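Local coordinates for protein cellobiose 2-epimerase (Spirochaeta thermophila DSM 6192, PDB 5ZIG) that probably catalyses the reversible epimerization of cellobiose to 4-O-beta-D-glucosyl-D-mannose, as a member of the N-acylglucosamine 2-epimerase family, at residues Q318-L326 and Y337-I348. Sequence-based numbering, arbitrary orientation.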
loop_
_atom_site.group_PDB
_atom_site.type_symbol
_atom_site.label_atom_id
_atom_site.label_comp_id
_atom_site.label_asym_id
_atom_site.label_seq_id
_atom_site.Cartn_x
_atom_site.Cartn_y
_atom_site.Cartn_z
ATOM N N GLN A 318 -7.467 -7.000 5.188
ATOM C CA GLN A 318 -7.447 -7.301 6.596
ATOM C C GLN A 318 -6.281 -6.583 7.217
ATOM O O GLN A 318 -6.417 -5.983 8.248
ATOM C CB GLN A 318 -7.402 -8.813 6.869
ATOM C CG GLN A 318 -8.397 -9.626 6.114
ATOM C CD GLN A 318 -9.797 -9.062 6.051
ATOM O OE1 GLN A 318 -10.378 -8.719 7.017
ATOM N NE2 GLN A 318 -10.349 -9.040 4.864
ATOM N N ALA A 319 -5.155 -6.658 6.538
ATOM C CA ALA A 319 -3.974 -6.015 6.973
ATOM C C ALA A 319 -4.214 -4.531 7.133
ATOM O O ALA A 319 -3.897 -3.978 8.133
ATOM C CB ALA A 319 -2.858 -6.257 6.019
ATOM N N GLU A 320 -4.795 -3.912 6.131
ATOM C CA GLU A 320 -5.017 -2.471 6.214
ATOM C C GLU A 320 -6.072 -2.126 7.248
ATOM O O GLU A 320 -6.009 -1.058 7.864
ATOM C CB GLU A 320 -5.425 -1.908 4.852
ATOM C CG GLU A 320 -4.335 -1.995 3.811
ATOM C CD GLU A 320 -3.082 -1.349 4.284
ATOM O OE1 GLU A 320 -3.192 -0.391 5.086
ATOM O OE2 GLU A 320 -1.992 -1.796 3.872
ATOM N N ALA A 321 -7.068 -2.993 7.414
ATOM C CA ALA A 321 -8.053 -2.775 8.460
ATOM C C ALA A 321 -7.394 -2.801 9.833
ATOM O O ALA A 321 -7.769 -2.025 10.714
ATOM C CB ALA A 321 -9.166 -3.813 8.353
ATOM N N PHE A 322 -6.359 -3.626 10.006
ATOM C CA PHE A 322 -5.606 -3.632 11.262
ATOM C C PHE A 322 -4.931 -2.277 11.519
ATOM O O PHE A 322 -5.128 -1.662 12.577
ATOM C CB PHE A 322 -4.577 -4.770 11.224
ATOM C CG PHE A 322 -3.710 -4.844 12.421
ATOM C CD1 PHE A 322 -4.261 -5.114 13.685
ATOM C CD2 PHE A 322 -2.342 -4.658 12.310
ATOM C CE1 PHE A 322 -3.452 -5.191 14.806
ATOM C CE2 PHE A 322 -1.523 -4.721 13.427
ATOM C CZ PHE A 322 -2.079 -4.997 14.681
ATOM N N VAL A 323 -4.137 -1.784 10.557
ATOM C CA VAL A 323 -3.456 -0.503 10.764
ATOM C C VAL A 323 -4.470 0.613 10.911
ATOM O O VAL A 323 -4.307 1.517 11.739
ATOM C CB VAL A 323 -2.462 -0.223 9.627
ATOM C CG1 VAL A 323 -1.663 1.021 9.937
ATOM C CG2 VAL A 323 -1.529 -1.407 9.469
ATOM N N GLY A 324 -5.575 0.515 10.178
ATOM C CA GLY A 324 -6.578 1.556 10.232
ATOM C C GLY A 324 -7.267 1.637 11.578
ATOM O O GLY A 324 -7.579 2.726 12.054
ATOM N N PHE A 325 -7.507 0.483 12.212
ATOM C CA PHE A 325 -8.193 0.493 13.492
ATOM C C PHE A 325 -7.281 1.019 14.595
ATOM O O PHE A 325 -7.742 1.719 15.503
ATOM C CB PHE A 325 -8.723 -0.910 13.814
ATOM C CG PHE A 325 -9.935 -1.292 13.008
ATOM C CD1 PHE A 325 -10.971 -0.384 12.832
ATOM C CD2 PHE A 325 -10.043 -2.543 12.439
ATOM C CE1 PHE A 325 -12.089 -0.720 12.088
ATOM C CE2 PHE A 325 -11.151 -2.890 11.706
ATOM C CZ PHE A 325 -12.175 -1.981 11.527
ATOM N N LEU A 326 -5.985 0.687 14.536
ATOM C CA LEU A 326 -5.030 1.245 15.485
ATOM C C LEU A 326 -4.937 2.757 15.343
ATOM O O LEU A 326 -4.912 3.495 16.349
ATOM C CB LEU A 326 -3.664 0.607 15.283
ATOM C CG LEU A 326 -3.536 -0.903 15.529
ATOM C CD1 LEU A 326 -2.116 -1.324 15.195
ATOM C CD2 LEU A 326 -3.927 -1.332 16.980
ATOM N N TYR A 337 -12.006 0.830 18.949
ATOM C CA TYR A 337 -11.216 0.649 17.737
ATOM C C TYR A 337 -10.113 -0.377 17.953
ATOM O O TYR A 337 -9.807 -1.164 17.051
ATOM C CB TYR A 337 -10.639 1.983 17.271
ATOM C CG TYR A 337 -11.661 2.852 16.591
ATOM C CD1 TYR A 337 -12.323 2.423 15.449
ATOM C CD2 TYR A 337 -11.971 4.107 17.097
ATOM C CE1 TYR A 337 -13.285 3.222 14.830
ATOM C CE2 TYR A 337 -12.920 4.904 16.497
ATOM C CZ TYR A 337 -13.573 4.467 15.361
ATOM O OH TYR A 337 -14.517 5.293 14.773
ATOM N N LEU A 338 -9.539 -0.414 19.158
ATOM C CA LEU A 338 -8.551 -1.437 19.479
ATOM C C LEU A 338 -9.180 -2.830 19.514
ATOM O O LEU A 338 -8.548 -3.808 19.095
ATOM C CB LEU A 338 -7.878 -1.118 20.816
ATOM C CG LEU A 338 -7.005 0.139 20.879
ATOM C CD1 LEU A 338 -6.369 0.325 22.251
ATOM C CD2 LEU A 338 -5.939 0.109 19.770
ATOM N N ASP A 339 -10.412 -2.943 20.034
ATOM C CA ASP A 339 -11.135 -4.211 19.976
ATOM C C ASP A 339 -11.196 -4.718 18.541
ATOM O O ASP A 339 -10.956 -5.904 18.264
ATOM C CB ASP A 339 -12.561 -4.049 20.527
ATOM C CG ASP A 339 -12.604 -3.722 22.026
ATOM O OD1 ASP A 339 -11.689 -4.130 22.761
ATOM O OD2 ASP A 339 -13.561 -3.051 22.469
ATOM N N HIS A 340 -11.507 -3.811 17.622
ATOM C CA HIS A 340 -11.625 -4.152 16.215
ATOM C C HIS A 340 -10.286 -4.628 15.654
ATOM O O HIS A 340 -10.194 -5.721 15.086
ATOM C CB HIS A 340 -12.183 -2.932 15.466
ATOM C CG HIS A 340 -13.617 -2.624 15.810
ATOM N ND1 HIS A 340 -14.557 -3.608 16.059
ATOM C CD2 HIS A 340 -14.271 -1.445 15.943
ATOM C CE1 HIS A 340 -15.727 -3.046 16.315
ATOM N NE2 HIS A 340 -15.581 -1.734 16.247
ATOM N N ALA A 341 -9.226 -3.833 15.839
ATOM C CA ALA A 341 -7.883 -4.245 15.431
ATOM C C ALA A 341 -7.542 -5.639 15.953
ATOM O O ALA A 341 -7.148 -6.523 15.187
ATOM C CB ALA A 341 -6.845 -3.242 15.924
ATOM N N CYS A 342 -7.652 -5.837 17.270
ATOM C CA CYS A 342 -7.415 -7.158 17.843
ATOM C C CYS A 342 -8.243 -8.223 17.131
ATOM O O CYS A 342 -7.728 -9.294 16.802
ATOM C CB CYS A 342 -7.714 -7.157 19.350
ATOM S SG CYS A 342 -6.729 -5.985 20.388
ATOM N N THR A 343 -9.523 -7.936 16.873
ATOM C CA THR A 343 -10.383 -8.889 16.169
ATOM C C THR A 343 -9.846 -9.202 14.781
ATOM O O THR A 343 -9.803 -10.368 14.368
ATOM C CB THR A 343 -11.810 -8.333 16.074
ATOM O OG1 THR A 343 -12.418 -8.364 17.366
ATOM C CG2 THR A 343 -12.664 -9.151 15.102
ATOM N N VAL A 344 -9.456 -8.165 14.034
ATOM C CA VAL A 344 -8.936 -8.379 12.689
ATOM C C VAL A 344 -7.641 -9.171 12.753
ATOM O O VAL A 344 -7.427 -10.095 11.958
ATOM C CB VAL A 344 -8.757 -7.027 11.959
ATOM C CG1 VAL A 344 -7.814 -7.172 10.760
ATOM C CG2 VAL A 344 -10.112 -6.512 11.499
ATOM N N TRP A 345 -6.775 -8.857 13.724
ATOM C CA TRP A 345 -5.483 -9.535 13.787
ATOM C C TRP A 345 -5.654 -11.015 14.106
ATOM O O TRP A 345 -4.943 -11.864 13.555
ATOM C CB TRP A 345 -4.566 -8.884 14.830
ATOM C CG TRP A 345 -3.242 -9.597 14.870
ATOM C CD1 TRP A 345 -2.796 -10.457 15.834
ATOM C CD2 TRP A 345 -2.222 -9.560 13.863
ATOM N NE1 TRP A 345 -1.544 -10.940 15.503
ATOM C CE2 TRP A 345 -1.175 -10.413 14.295
ATOM C CE3 TRP A 345 -2.086 -8.880 12.639
ATOM C CZ2 TRP A 345 -0.012 -10.603 13.550
ATOM C CZ3 TRP A 345 -0.936 -9.068 11.911
ATOM C CH2 TRP A 345 0.083 -9.938 12.360
ATOM N N ARG A 346 -6.585 -11.333 15.009
ATOM C CA ARG A 346 -6.901 -12.725 15.305
ATOM C C ARG A 346 -7.367 -13.451 14.049
ATOM O O ARG A 346 -6.961 -14.591 13.792
ATOM C CB ARG A 346 -7.969 -12.777 16.411
ATOM C CG ARG A 346 -8.213 -14.152 17.011
ATOM C CD ARG A 346 -6.908 -14.848 17.355
ATOM N NE ARG A 346 -7.139 -16.106 18.060
ATOM C CZ ARG A 346 -6.202 -17.027 18.260
ATOM N NH1 ARG A 346 -4.971 -16.820 17.802
ATOM N NH2 ARG A 346 -6.496 -18.147 18.918
ATOM N N PHE A 347 -8.202 -12.795 13.240
ATOM C CA PHE A 347 -8.642 -13.413 11.997
ATOM C C PHE A 347 -7.446 -13.736 11.103
ATOM O O PHE A 347 -7.349 -14.842 10.551
ATOM C CB PHE A 347 -9.635 -12.499 11.273
ATOM C CG PHE A 347 -10.269 -13.149 10.082
ATOM C CD1 PHE A 347 -11.369 -13.988 10.241
ATOM C CD2 PHE A 347 -9.730 -12.960 8.802
ATOM C CE1 PHE A 347 -11.937 -14.616 9.160
ATOM C CE2 PHE A 347 -10.289 -13.576 7.716
ATOM C CZ PHE A 347 -11.403 -14.411 7.888
ATOM N N ILE A 348 -6.512 -12.789 10.987
ATOM C CA ILE A 348 -5.316 -12.986 10.174
ATOM C C ILE A 348 -4.511 -14.167 10.689
ATOM O O ILE A 348 -4.102 -15.045 9.919
ATOM C CB ILE A 348 -4.457 -11.709 10.162
ATOM C CG1 ILE A 348 -5.204 -10.539 9.528
ATOM C CG2 ILE A 348 -3.134 -11.966 9.446
ATOM C CD1 ILE A 348 -4.515 -9.190 9.789
#
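Helices 315-332 and 336-352 form an antiparallel helical hairpin of the (alpha/alpha)6-barrel, the fold of the N-acylglucosamine 2-epimerase family. In segments 318-326 and 337-348 the axes approach to 8.0 Å, and their directions differ by 159°. The backbones are nearest where F322 faces A341. Knobs-into-holes packing joins them. F325 is one knob and sits among Y337, H340, A341 and V344. Its chi1 of -75° sets CG opposite the carbonyl carbon and turns one ring face to H340. H340 CB lies over the ring centre, a CH-pi contact of 3.6 Å to the centroid. V344 CG2 meets the ring edge in plane, 3.8 Å from F325 CE2. An alanine at F325 is likely to open a gap beside H340 CB and take the wall from V344 CG2. V344 is the reverse knob, among Q318, A321, F322 and F325. The F322 ring lies between L326 CD1 on one face and W345 CE3 on the other. A341 is small, and its CB takes L326 CD2 at 3.6 Å. No hydrogen bond crosses the interface. Helix 275-294 packs on F325, Y337, H340 and V344. Helix 7-31 touches F322 and W345, and E17 accepts the W345 NE1 hydrogen bond. Helix 384-402 meets V323 and L338.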